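Local coordinates for putative histidinol-phosphate aminotransferase (Erwinia carotovora atroseptica, PDB 3LY1), which probably works as a pyridoxal-phosphate-dependent aminotransferase of the histidinol-phosphate type and holds pyridoxal-5'-phosphate in sites completed by both subunits, at residues H215-G219 with M220-Y224; R20-F23 with N24-P27; L208-F211 with S212-H215; R47-K50 with N51-M55. All blocks are in the same frame, centred on the assembly; numbering follows the deposited sequence. Where two conformers were deposited one is given.

Interaction 1. Residues H215-G219 with M220-Y224; sequences HAMAG and MRVGY. With PLP (pyridoxal-5'-phosphate), chain E; EDO (1,2-ethanediol), chain H.
Met217 and Met220, both selenomethionines, lie on the close-packed side of this turn. Their CB atoms are 3.9 Å apart and the two side chains run at a slant to each other. The backbone closes beneath them. Met220 N donates to Met217 O over 2.8 Å. The methyl CE of Met217 reaches on toward Val222 CG2. Met30 and helix 246-255 border this apolar patch. The turn is a short 3-10 segment leading to strand 223-226 of the large mixed sheet, and Arg221 leaves it as part of the cofactor's phosphate site. Its backbone is left-handed (phi 55°, psi 65°). The side chain then bends at chi2 and chi3, which folds the guanidinium back under the turn. There NH1 meets Ala218 O at 3.0 Å, in the plane of both the carbonyl and the guanidinium. NH1 also gives a hydrogen bond to PLP O3P (2.9 Å), while NH2 takes PLP O1P at 2.8 Å in a nearly straight bond (176°). The carbonyl thus helps set the rotation of the phosphate-binding group. On the other side water and a small molecule do the bridging. A water spans the gap between Met217 O and Val222 N, 2.9 Å from the latter. Further out, His215 and Tyr224 do not meet; a 1,2-ethanediol, probably from the crystallisation liquor, bonds His215 NE2 through O2 and Tyr224 OH through O1.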
loop_
_atom_site.group_PDB
_atom_site.type_symbol
_atom_site.label_atom_id
_atom_site.label_comp_id
_atom_site.label_asym_id
_atom_site.label_seq_id
_atom_site.Cartn_x
_atom_site.Cartn_y
_atom_site.Cartn_z
ATOM N N HIS A 215 -12.731 -6.120 12.324
ATOM C CA HIS A 215 -13.203 -4.799 11.928
ATOM C C HIS A 215 -13.835 -4.806 10.535
ATOM O O HIS A 215 -14.339 -3.795 10.092
ATOM C CB HIS A 215 -12.069 -3.757 11.980
ATOM C CG HIS A 215 -11.639 -3.379 13.374
ATOM N ND1 HIS A 215 -12.229 -2.357 14.074
ATOM C CD2 HIS A 215 -10.673 -3.881 14.181
ATOM C CE1 HIS A 215 -11.640 -2.237 15.250
ATOM N NE2 HIS A 215 -10.696 -3.152 15.342
ATOM N N ALA A 216 -13.773 -5.921 9.822
ATOM C CA ALA A 216 -14.518 -6.076 8.559
ATOM C C ALA A 216 -14.109 -5.096 7.442
ATOM O O ALA A 216 -14.943 -4.693 6.650
ATOM C CB ALA A 216 -16.056 -5.985 8.822
HETATM N N MSE A 217 -12.824 -4.772 7.340
HETATM C CA MSE A 217 -12.362 -3.769 6.369
HETATM C C MSE A 217 -11.260 -4.304 5.446
HETATM O O MSE A 217 -10.369 -3.530 5.034
HETATM C CB MSE A 217 -11.843 -2.535 7.119
HETATM C CG MSE A 217 -12.846 -1.869 8.012
HETATM SE SE MSE A 217 -12.101 -0.403 9.208
HETATM C CE MSE A 217 -10.930 0.180 8.070
ATOM N N ALA A 218 -11.341 -5.584 5.076
ATOM C CA ALA A 218 -10.349 -6.198 4.194
ATOM C C ALA A 218 -10.062 -5.291 2.995
ATOM O O ALA A 218 -8.938 -5.033 2.720
ATOM C CB ALA A 218 -10.791 -7.619 3.719
ATOM N N GLY A 219 -11.090 -4.771 2.332
ATOM C CA GLY A 219 -10.867 -3.992 1.112
ATOM C C GLY A 219 -10.398 -2.570 1.343
ATOM O O GLY A 219 -10.171 -1.850 0.395
HETATM N N MSE A 220 -10.292 -2.156 2.591
HETATM C CA MSE A 220 -9.833 -0.824 2.935
HETATM C C MSE A 220 -8.313 -0.747 3.149
HETATM O O MSE A 220 -7.742 0.347 3.135
HETATM C CB MSE A 220 -10.580 -0.311 4.147
HETATM C CG MSE A 220 -12.026 -0.070 3.913
HETATM SE SE MSE A 220 -12.394 1.714 3.080
HETATM C CE MSE A 220 -12.355 1.154 1.189
ATOM N N ARG A 221 -7.645 -1.903 3.251
ATOM C CA ARG A 221 -6.191 -1.973 3.323
ATOM C C ARG A 221 -5.577 -1.127 4.463
ATOM O O ARG A 221 -4.838 -0.165 4.223
ATOM C CB ARG A 221 -5.547 -1.656 1.950
ATOM C CG ARG A 221 -6.312 -2.237 0.747
ATOM C CD ARG A 221 -6.501 -3.754 0.826
ATOM N NE ARG A 221 -5.226 -4.478 1.035
ATOM C CZ ARG A 221 -4.999 -5.357 2.009
ATOM N NH1 ARG A 221 -5.963 -5.678 2.853
ATOM N NH2 ARG A 221 -3.810 -5.949 2.117
ATOM N N VAL A 222 -5.885 -1.507 5.698
ATOM C CA VAL A 222 -5.299 -0.878 6.864
ATOM C C VAL A 222 -4.817 -1.947 7.820
ATOM O O VAL A 222 -5.597 -2.743 8.311
ATOM C CB VAL A 222 -6.300 0.086 7.601
ATOM C CG1 VAL A 222 -5.557 0.909 8.670
ATOM C CG2 VAL A 222 -7.067 1.017 6.614
ATOM N N GLY A 223 -3.514 -1.974 8.074
ATOM C CA GLY A 223 -2.951 -2.804 9.114
ATOM C C GLY A 223 -1.811 -2.058 9.764
ATOM O O GLY A 223 -1.582 -0.882 9.460
ATOM N N TYR A 224 -1.110 -2.722 10.684
ATOM C CA TYR A 224 -0.014 -2.085 11.395
ATOM C C TYR A 224 0.905 -3.117 12.064
ATOM O O TYR A 224 0.538 -4.307 12.211
ATOM C CB TYR A 224 -0.509 -1.037 12.412
ATOM C CG TYR A 224 -1.389 -1.562 13.516
ATOM C CD1 TYR A 224 -2.731 -1.818 13.300
ATOM C CD2 TYR A 224 -0.878 -1.801 14.787
ATOM C CE1 TYR A 224 -3.553 -2.275 14.313
ATOM C CE2 TYR A 224 -1.690 -2.297 15.805
ATOM C CZ TYR A 224 -3.027 -2.513 15.576
ATOM O OH TYR A 224 -3.815 -2.991 16.597
HETATM N N1 PLP E . -2.064 -12.666 8.283
HETATM C C2 PLP E . -2.926 -13.741 8.214
HETATM C C2A PLP E . -2.738 -14.881 9.183
HETATM C C3 PLP E . -3.914 -13.742 7.228
HETATM O O3 PLP E . -4.751 -14.808 7.148
HETATM C C4 PLP E . -4.014 -12.656 6.331
HETATM C C4A PLP E . -5.153 -12.577 5.347
HETATM O O4A PLP E . -5.336 -13.576 4.671
HETATM C C5 PLP E . -3.122 -11.581 6.411
HETATM C C6 PLP E . -2.139 -11.626 7.401
HETATM C C5A PLP E . -3.175 -10.401 5.465
HETATM O O4P PLP E . -4.394 -9.637 5.528
HETATM P P PLP E . -4.401 -8.068 5.233
HETATM O O1P PLP E . -3.352 -7.674 4.242
HETATM O O2P PLP E . -4.180 -7.487 6.604
HETATM O O3P PLP E . -5.821 -7.860 4.733
HETATM C C1 EDO H . -6.914 -2.735 15.692
HETATM O O1 EDO H . -6.388 -4.001 16.072
HETATM C C2 EDO H . -7.138 -1.913 16.950
HETATM O O2 EDO H . -8.384 -2.308 17.510
HETATM O O HOH W 1 -7.734 -3.742 5.921
#

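Interaction 2. Residues R20-F23 with N24-P27; sequences RINF and NENP
From Phe23 to Glu25 the backbone bends at Asn24, whose left-handed conformation (phi 53°, psi 29°) brings Phe23 O within 3.0 Å of Glu25 N at an angle too poor for a hydrogen bond. Glu25 CG sits beside its own backbone N (chi1 -56°) and the chain runs on extended, which lays CD against Phe23 CB at 3.8 Å. The carboxylate lies near the Arg20 guanidinium without a salt bridge: Arg20 NH2 and Glu25 OE2 are 4.5 Å apart, with the oxygen well out of the guanidinium plane. Water fills the role of linker. One molecule accepts from Arg20 NE at 2.8 Å and also meets Asn22 OD1 and Glu25 OE1. A second joins Arg20 NH2 to Glu25 OE2, 2.8 Å from that oxygen. A third accepts from Phe23 N at 2.7 Å and also bonds Glu25 N and OE1. The loop leads from strand 19-20 to helix 32-40 in this class I/II aminotransferase, and it borders the cofactor pocket, where the Asn24 side chain touches Asn152 and Tyr182. Glu25 has its strongest polar partner across the dimer interface: OE1 forms a salt bridge with Arg47 of the second subunit, and OE2 accepts from Tyr48 N of that subunit. The Phe23 ring makes a cation-pi contact with Lys50 of the second subunit.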
loop_
_atom_site.group_PDB
_atom_site.type_symbol
_atom_site.label_atom_id
_atom_site.label_comp_id
_atom_site.label_asym_id
_atom_site.label_seq_id
_atom_site.Cartn_x
_atom_site.Cartn_y
_atom_site.Cartn_z
ATOM N N ARG A 20 -19.739 -16.603 -0.353
ATOM C CA ARG A 20 -18.294 -16.449 -0.467
ATOM C C ARG A 20 -17.679 -16.723 0.896
ATOM O O ARG A 20 -17.705 -15.869 1.765
ATOM C CB ARG A 20 -17.987 -15.021 -0.946
ATOM C CG ARG A 20 -18.356 -14.787 -2.430
ATOM C CD ARG A 20 -18.386 -13.312 -2.828
ATOM N NE ARG A 20 -17.053 -12.681 -2.819
ATOM C CZ ARG A 20 -16.804 -11.445 -3.253
ATOM N NH1 ARG A 20 -17.794 -10.689 -3.752
ATOM N NH2 ARG A 20 -15.574 -10.958 -3.205
ATOM N N ILE A 21 -17.169 -17.941 1.091
ATOM C CA ILE A 21 -16.622 -18.328 2.395
ATOM C C ILE A 21 -15.260 -18.910 2.107
ATOM O O ILE A 21 -14.877 -20.010 2.555
ATOM C CB ILE A 21 -17.564 -19.281 3.204
ATOM C CG1 ILE A 21 -18.067 -20.445 2.339
ATOM C CG2 ILE A 21 -18.749 -18.477 3.835
ATOM C CD1 ILE A 21 -18.987 -21.434 3.084
ATOM N N ASN A 22 -14.538 -18.147 1.300
ATOM C CA ASN A 22 -13.281 -18.595 0.721
ATOM C C ASN A 22 -12.026 -17.849 1.191
ATOM O O ASN A 22 -10.929 -18.382 1.062
ATOM C CB ASN A 22 -13.347 -18.599 -0.824
ATOM C CG ASN A 22 -13.867 -17.288 -1.442
ATOM O OD1 ASN A 22 -14.442 -16.404 -0.757
ATOM N ND2 ASN A 22 -13.713 -17.187 -2.785
ATOM N N PHE A 23 -12.183 -16.630 1.703
ATOM C CA PHE A 23 -11.023 -15.762 1.980
ATOM C C PHE A 23 -11.003 -15.149 3.397
ATOM O O PHE A 23 -10.330 -14.131 3.633
ATOM C CB PHE A 23 -10.946 -14.638 0.924
ATOM C CG PHE A 23 -10.693 -15.125 -0.492
ATOM C CD1 PHE A 23 -9.660 -16.045 -0.777
ATOM C CD2 PHE A 23 -11.457 -14.642 -1.548
ATOM C CE1 PHE A 23 -9.427 -16.465 -2.100
ATOM C CE2 PHE A 23 -11.246 -15.066 -2.856
ATOM C CZ PHE A 23 -10.248 -15.981 -3.133
ATOM N N ASN A 24 -11.699 -15.773 4.346
ATOM C CA ASN A 24 -11.773 -15.319 5.737
ATOM C C ASN A 24 -12.185 -13.862 5.902
ATOM O O ASN A 24 -11.791 -13.179 6.870
ATOM C CB ASN A 24 -10.445 -15.563 6.492
ATOM C CG ASN A 24 -10.022 -17.029 6.534
ATOM O OD1 ASN A 24 -8.802 -17.358 6.734
ATOM N ND2 ASN A 24 -10.979 -17.915 6.347
ATOM N N GLU A 25 -12.964 -13.369 4.953
ATOM C CA GLU A 25 -13.496 -12.017 5.041
ATOM C C GLU A 25 -14.627 -12.050 6.042
ATOM O O GLU A 25 -15.298 -13.071 6.192
ATOM C CB GLU A 25 -13.977 -11.531 3.661
ATOM C CG GLU A 25 -12.852 -11.613 2.598
ATOM C CD GLU A 25 -13.356 -11.729 1.161
ATOM O OE1 GLU A 25 -14.302 -12.514 0.897
ATOM O OE2 GLU A 25 -12.768 -11.054 0.282
ATOM N N ASN A 26 -14.859 -10.935 6.729
ATOM C CA ASN A 26 -15.972 -10.805 7.644
ATOM C C ASN A 26 -17.192 -10.642 6.739
ATOM O O ASN A 26 -17.116 -9.834 5.806
ATOM C CB ASN A 26 -15.789 -9.557 8.508
ATOM C CG ASN A 26 -16.720 -9.507 9.700
ATOM O OD1 ASN A 26 -17.939 -9.761 9.589
ATOM N ND2 ASN A 26 -16.170 -9.125 10.848
ATOM N N PRO A 27 -18.263 -11.459 6.952
ATOM C CA PRO A 27 -19.469 -11.463 6.099
ATOM C C PRO A 27 -20.428 -10.327 6.437
ATOM O O PRO A 27 -21.384 -10.065 5.682
ATOM C CB PRO A 27 -20.121 -12.813 6.422
ATOM C CG PRO A 27 -19.761 -13.038 7.873
ATOM C CD PRO A 27 -18.336 -12.515 7.985
HETATM O O HOH W 2 -14.796 -13.500 -1.364
HETATM O O HOH W 3 -12.747 -11.094 -2.488
HETATM O O HOH W 4 -16.674 -14.854 4.027
HETATM O O HOH W 5 -14.179 -14.845 2.325
#

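Interaction 3. Residues L208-F211 with S212-H215; sequences LKTF and SKIH. With PLP (pyridoxal-5'-phosphate), chain E; EDO (1,2-ethanediol), chain H.
Phe211 and His215 meet on one side of this turn, while Thr210 and Ser212 meet on the other. Phe211 is the most covered of the four. Its CD2 sits over one face of the His215 imidazole, 3.6 Å from CG, near the rim. The ring planes stand at 49°, so the pair is neither a stack nor edge-to-face. His215 ND1 has its own hydrogen bond to Ser255, which helps fix the ring. Thr210 and Ser212 carry the polar half. Ser212 N donates to Thr210 OG1 at 3.1 Å, the bond of an ST turn. Thr210 holds OG1 opposite its backbone N (chi1 -175°), and there the hydroxyl can accept that N-H and still give its own proton to PLP O2P (2.6 Å). Ser212 OG donates to PLP O3P over 2.5 Å. Two hydroxyls two residues apart therefore grip different oxygens of one phosphate. A water braces the turn from within, 2.8 Å from Thr210 O and 2.9 Å from Lys213 N, with a weak bond to His215 N. Lys213 stretches toward the cofactor, but its NZ remains 3.5 Å from PLP C4A, and the aldehyde oxygen is in place. There is no Schiff base in this model. As in relatives, Lys213 is probably the residue that forms it. Strand 205-210 of the mixed sheet ends at this turn. Thr210 touches Ser77 of helix 76-88, Ile214 and His215 rest on Ile262 of helix 259-283, and Phe211 packs on Tyr224 of strand 223-226.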
loop_
_atom_site.group_PDB
_atom_site.type_symbol
_atom_site.label_atom_id
_atom_site.label_comp_id
_atom_site.label_asym_id
_atom_site.label_seq_id
_atom_site.Cartn_x
_atom_site.Cartn_y
_atom_site.Cartn_z
ATOM N N LEU A 208 2.022 -8.135 14.381
ATOM C CA LEU A 208 1.297 -7.660 13.208
ATOM C C LEU A 208 -0.183 -7.810 13.460
ATOM O O LEU A 208 -0.654 -8.885 13.933
ATOM C CB LEU A 208 1.690 -8.449 11.983
ATOM C CG LEU A 208 3.139 -8.338 11.517
ATOM C CD1 LEU A 208 3.329 -9.261 10.385
ATOM C CD2 LEU A 208 3.575 -6.855 11.176
ATOM N N LYS A 209 -0.895 -6.733 13.130
ATOM C CA LYS A 209 -2.339 -6.697 13.248
ATOM C C LYS A 209 -2.957 -6.029 12.028
ATOM O O LYS A 209 -2.268 -5.388 11.224
ATOM C CB LYS A 209 -2.776 -6.036 14.577
ATOM C CG LYS A 209 -2.613 -7.002 15.802
ATOM C CD LYS A 209 -3.140 -6.444 17.122
ATOM C CE LYS A 209 -4.676 -6.360 17.114
ATOM N NZ LYS A 209 -5.343 -7.708 17.257
ATOM N N THR A 210 -4.258 -6.241 11.849
ATOM C CA THR A 210 -4.969 -5.788 10.652
ATOM C C THR A 210 -6.385 -5.367 11.033
ATOM O O THR A 210 -6.902 -5.854 12.009
ATOM C CB THR A 210 -5.025 -6.879 9.576
ATOM O OG1 THR A 210 -5.631 -6.348 8.381
ATOM C CG2 THR A 210 -5.783 -8.101 10.072
ATOM N N PHE A 211 -6.981 -4.460 10.255
ATOM C CA PHE A 211 -8.414 -4.119 10.347
ATOM C C PHE A 211 -9.301 -4.999 9.422
ATOM O O PHE A 211 -10.515 -4.779 9.301
ATOM C CB PHE A 211 -8.610 -2.643 10.021
ATOM C CG PHE A 211 -8.221 -1.702 11.135
ATOM C CD1 PHE A 211 -6.897 -1.310 11.351
ATOM C CD2 PHE A 211 -9.183 -1.206 11.970
ATOM C CE1 PHE A 211 -6.579 -0.430 12.392
ATOM C CE2 PHE A 211 -8.873 -0.308 13.004
ATOM C CZ PHE A 211 -7.571 0.075 13.216
ATOM N N SER A 212 -8.690 -5.960 8.746
ATOM C CA SER A 212 -9.334 -6.723 7.687
ATOM C C SER A 212 -10.328 -7.783 8.224
ATOM O O SER A 212 -11.108 -8.292 7.448
ATOM C CB SER A 212 -8.297 -7.419 6.812
ATOM O OG SER A 212 -7.575 -6.523 6.008
ATOM N N LYS A 213 -10.291 -8.112 9.515
ATOM C CA LYS A 213 -11.030 -9.287 10.033
ATOM C C LYS A 213 -12.133 -8.886 11.016
ATOM O O LYS A 213 -13.228 -8.582 10.570
ATOM C CB LYS A 213 -10.071 -10.340 10.580
ATOM C CG LYS A 213 -8.887 -10.696 9.621
ATOM C CD LYS A 213 -9.298 -11.328 8.300
ATOM C CE LYS A 213 -8.128 -11.545 7.352
ATOM N NZ LYS A 213 -8.548 -12.182 6.059
ATOM N N ILE A 214 -11.870 -8.791 12.311
ATOM C CA ILE A 214 -12.956 -8.396 13.232
ATOM C C ILE A 214 -13.576 -7.057 12.783
ATOM O O ILE A 214 -14.812 -6.892 12.836
ATOM C CB ILE A 214 -12.510 -8.334 14.727
ATOM C CG1 ILE A 214 -13.722 -8.198 15.666
ATOM C CG2 ILE A 214 -11.556 -7.220 14.978
ATOM C CD1 ILE A 214 -14.170 -9.479 16.284
ATOM N N HIS A 215 -12.731 -6.120 12.324
ATOM C CA HIS A 215 -13.203 -4.799 11.928
ATOM C C HIS A 215 -13.835 -4.806 10.535
ATOM O O HIS A 215 -14.339 -3.795 10.092
ATOM C CB HIS A 215 -12.069 -3.757 11.980
ATOM C CG HIS A 215 -11.639 -3.379 13.374
ATOM N ND1 HIS A 215 -12.229 -2.357 14.074
ATOM C CD2 HIS A 215 -10.673 -3.881 14.181
ATOM C CE1 HIS A 215 -11.640 -2.237 15.250
ATOM N NE2 HIS A 215 -10.696 -3.152 15.342
HETATM N N1 PLP E . -2.064 -12.666 8.283
HETATM C C2 PLP E . -2.926 -13.741 8.214
HETATM C C2A PLP E . -2.738 -14.881 9.183
HETATM C C3 PLP E . -3.914 -13.742 7.228
HETATM O O3 PLP E . -4.751 -14.808 7.148
HETATM C C4 PLP E . -4.014 -12.656 6.331
HETATM C C4A PLP E . -5.153 -12.577 5.347
HETATM O O4A PLP E . -5.336 -13.576 4.671
HETATM C C5 PLP E . -3.122 -11.581 6.411
HETATM C C6 PLP E . -2.139 -11.626 7.401
HETATM C C5A PLP E . -3.175 -10.401 5.465
HETATM O O4P PLP E . -4.394 -9.637 5.528
HETATM P P PLP E . -4.401 -8.068 5.233
HETATM O O1P PLP E . -3.352 -7.674 4.242
HETATM O O2P PLP E . -4.180 -7.487 6.604
HETATM O O3P PLP E . -5.821 -7.860 4.733
HETATM C C1 EDO H . -6.914 -2.735 15.692
HETATM O O1 EDO H . -6.388 -4.001 16.072
HETATM C C2 EDO H . -7.138 -1.913 16.950
HETATM O O2 EDO H . -8.384 -2.308 17.510
HETATM O O HOH W 6 -9.498 -6.932 12.047
#

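Interaction 4. Residues R47-K50 with N51-M55; sequences RYAK and NEILM. With PLP (pyridoxal-5'-phosphate), chain M.
Ala49 and Ile53 are joined by the first i to i+4 backbone bond of helix 50-63: Ile53 N donates to Ala49 O at 2.9 Å. Leu54 N follows with a longer bond, 3.3 Å, to Lys50 O. Ala49 holds the N-cap position and has no polar side chain to offer the first turn. It is also the centre of an inverse gamma turn, in which Lys50 N donates weakly to Tyr48 O. That carbonyl has a stronger partner, a water that donates to it at 2.8 Å. The same water donates to Glu52 OE1 over 3.0 Å. Glu52 bends at chi2 (79°), which folds the carboxylate back until OE1 is 3.5 Å from Ala49 CA. Ile53 uses CG1 and CD1 to cover Ala49 O, and its CD1 lies 4.2 Å from Ala49 CB. Helix 246-255 packs against this side through Phe246 and Val249. Lys50 NZ is hydrogen-bonded to a citrate, probably from the crystallisation liquor. Tyr48 projects into the active site of the second subunit. Its OH donates to PLP O3P at 2.8 Å, in the plane of the phenol ring, and also bonds Lys213 NZ of that subunit. A negative carboxylate beside the helix N terminus is probably stabilised by the partial positive charge there, while the phenol makes each cofactor site a product of both chains.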
loop_
_atom_site.group_PDB
_atom_site.type_symbol
_atom_site.label_atom_id
_atom_site.label_comp_id
_atom_site.label_asym_id
_atom_site.label_seq_id
_atom_site.Cartn_x
_atom_site.Cartn_y
_atom_site.Cartn_z
ATOM N N ARG A 47 -6.718 15.035 -1.524
ATOM C CA ARG A 47 -5.557 15.343 -0.693
ATOM C C ARG A 47 -5.081 14.091 0.031
ATOM O O ARG A 47 -5.820 13.156 0.230
ATOM C CB ARG A 47 -5.884 16.505 0.249
ATOM C CG ARG A 47 -6.093 17.770 -0.549
ATOM C CD ARG A 47 -6.111 19.004 0.251
ATOM N NE ARG A 47 -6.694 20.129 -0.489
ATOM C CZ ARG A 47 -6.048 20.907 -1.353
ATOM N NH1 ARG A 47 -4.757 20.713 -1.632
ATOM N NH2 ARG A 47 -6.698 21.893 -1.950
ATOM N N TYR A 48 -3.800 14.076 0.368
ATOM C CA TYR A 48 -3.214 13.041 1.182
ATOM C C TYR A 48 -3.705 13.187 2.603
ATOM O O TYR A 48 -3.860 14.326 3.116
ATOM C CB TYR A 48 -1.682 13.151 1.169
ATOM C CG TYR A 48 -1.033 12.972 -0.196
ATOM C CD1 TYR A 48 -0.889 11.711 -0.742
ATOM C CD2 TYR A 48 -0.566 14.066 -0.949
ATOM C CE1 TYR A 48 -0.339 11.536 -1.953
ATOM C CE2 TYR A 48 0.014 13.876 -2.197
ATOM C CZ TYR A 48 0.131 12.615 -2.692
ATOM O OH TYR A 48 0.696 12.375 -3.942
ATOM N N ALA A 49 -3.941 12.038 3.245
ATOM C CA ALA A 49 -4.467 11.984 4.603
ATOM C C ALA A 49 -3.362 12.127 5.648
ATOM O O ALA A 49 -3.340 11.366 6.629
ATOM C CB ALA A 49 -5.243 10.658 4.833
ATOM N N LYS A 50 -2.511 13.140 5.501
ATOM C CA LYS A 50 -1.317 13.291 6.348
ATOM C C LYS A 50 -1.579 13.423 7.851
ATOM O O LYS A 50 -1.097 12.592 8.634
ATOM C CB LYS A 50 -0.471 14.464 5.849
ATOM C CG LYS A 50 0.273 14.091 4.561
ATOM C CD LYS A 50 0.929 15.302 3.911
ATOM C CE LYS A 50 1.747 14.972 2.636
ATOM N NZ LYS A 50 3.060 14.404 2.964
ATOM N N ASN A 51 -2.357 14.421 8.265
ATOM C CA ASN A 51 -2.636 14.560 9.687
ATOM C C ASN A 51 -3.478 13.424 10.290
ATOM O O ASN A 51 -3.291 13.037 11.451
ATOM C CB ASN A 51 -3.325 15.882 9.982
ATOM C CG ASN A 51 -3.382 16.157 11.457
ATOM O OD1 ASN A 51 -2.345 16.363 12.103
ATOM N ND2 ASN A 51 -4.571 16.095 12.016
ATOM N N GLU A 52 -4.386 12.886 9.485
ATOM C CA GLU A 52 -5.276 11.809 9.912
ATOM C C GLU A 52 -4.471 10.542 10.186
ATOM O O GLU A 52 -4.786 9.797 11.114
ATOM C CB GLU A 52 -6.355 11.562 8.839
ATOM C CG GLU A 52 -7.392 12.724 8.666
ATOM C CD GLU A 52 -6.901 13.938 7.832
ATOM O OE1 GLU A 52 -5.847 13.882 7.181
ATOM O OE2 GLU A 52 -7.601 14.983 7.831
ATOM N N ILE A 53 -3.449 10.304 9.362
ATOM C CA ILE A 53 -2.513 9.177 9.552
ATOM C C ILE A 53 -1.728 9.326 10.854
ATOM O O ILE A 53 -1.516 8.351 11.577
ATOM C CB ILE A 53 -1.615 9.023 8.355
ATOM C CG1 ILE A 53 -2.430 8.383 7.214
ATOM C CG2 ILE A 53 -0.300 8.208 8.687
ATOM C CD1 ILE A 53 -1.776 8.491 5.802
ATOM N N LEU A 54 -1.298 10.544 11.156
ATOM C CA LEU A 54 -0.667 10.826 12.452
ATOM C C LEU A 54 -1.628 10.502 13.597
ATOM O O LEU A 54 -1.249 9.827 14.550
ATOM C CB LEU A 54 -0.126 12.280 12.521
ATOM C CG LEU A 54 1.068 12.637 11.617
ATOM C CD1 LEU A 54 1.429 14.124 11.749
ATOM C CD2 LEU A 54 2.296 11.818 11.950
HETATM N N MSE A 55 -2.883 10.939 13.501
HETATM C CA MSE A 55 -3.852 10.659 14.540
HETATM C C MSE A 55 -4.124 9.155 14.746
HETATM O O MSE A 55 -4.250 8.684 15.896
HETATM C CB MSE A 55 -5.174 11.384 14.240
HETATM C CG MSE A 55 -5.047 12.896 14.101
HETATM SE SE MSE A 55 -4.504 13.831 15.719
HETATM C CE MSE A 55 -2.664 14.308 15.262
HETATM N N1 PLP M . 6.497 10.985 -8.296
HETATM C C2 PLP M . 6.572 12.347 -8.260
HETATM C C2A PLP M . 7.386 13.061 -9.292
HETATM C C3 PLP M . 5.873 13.014 -7.272
HETATM O O3 PLP M . 5.924 14.364 -7.226
HETATM C C4 PLP M . 5.106 12.312 -6.318
HETATM C C4A PLP M . 4.621 13.065 -5.118
HETATM O O4A PLP M . 3.405 13.272 -5.124
HETATM C C5 PLP M . 5.054 10.927 -6.360
HETATM C C6 PLP M . 5.764 10.290 -7.372
HETATM C C5A PLP M . 4.295 10.042 -5.383
HETATM O O4P PLP M . 2.873 10.173 -5.545
HETATM P P PLP M . 1.852 9.010 -5.233
HETATM O O1P PLP M . 2.343 7.955 -4.251
HETATM O O2P PLP M . 1.440 8.492 -6.570
HETATM O O3P PLP M . 0.616 9.676 -4.680
HETATM O O HOH W 7 -5.445 15.755 4.910
#

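Along the chain the order is interaction 2, interaction 4, interaction 3, interaction 1. Each is a local contact within one continuous stretch, and none encloses or crosses another; only interactions 3 and 1 overlap, at His215. Interaction 2 bends the loop between strand 19-20 and helix 32-40. Interaction 4 opens helix 50-63. Interactions 3 and 1 together close the connection between strands 205-210 and 223-226, antiparallel neighbours in the mixed sheet, and both reach the same phosphate. Residues 20-27 join them through Asn26, which meets Ala216 and the carbonyl of Lys213. Interaction 4 lies about 17 Å from interaction 1, centre to centre, and serves the second subunit's cofactor.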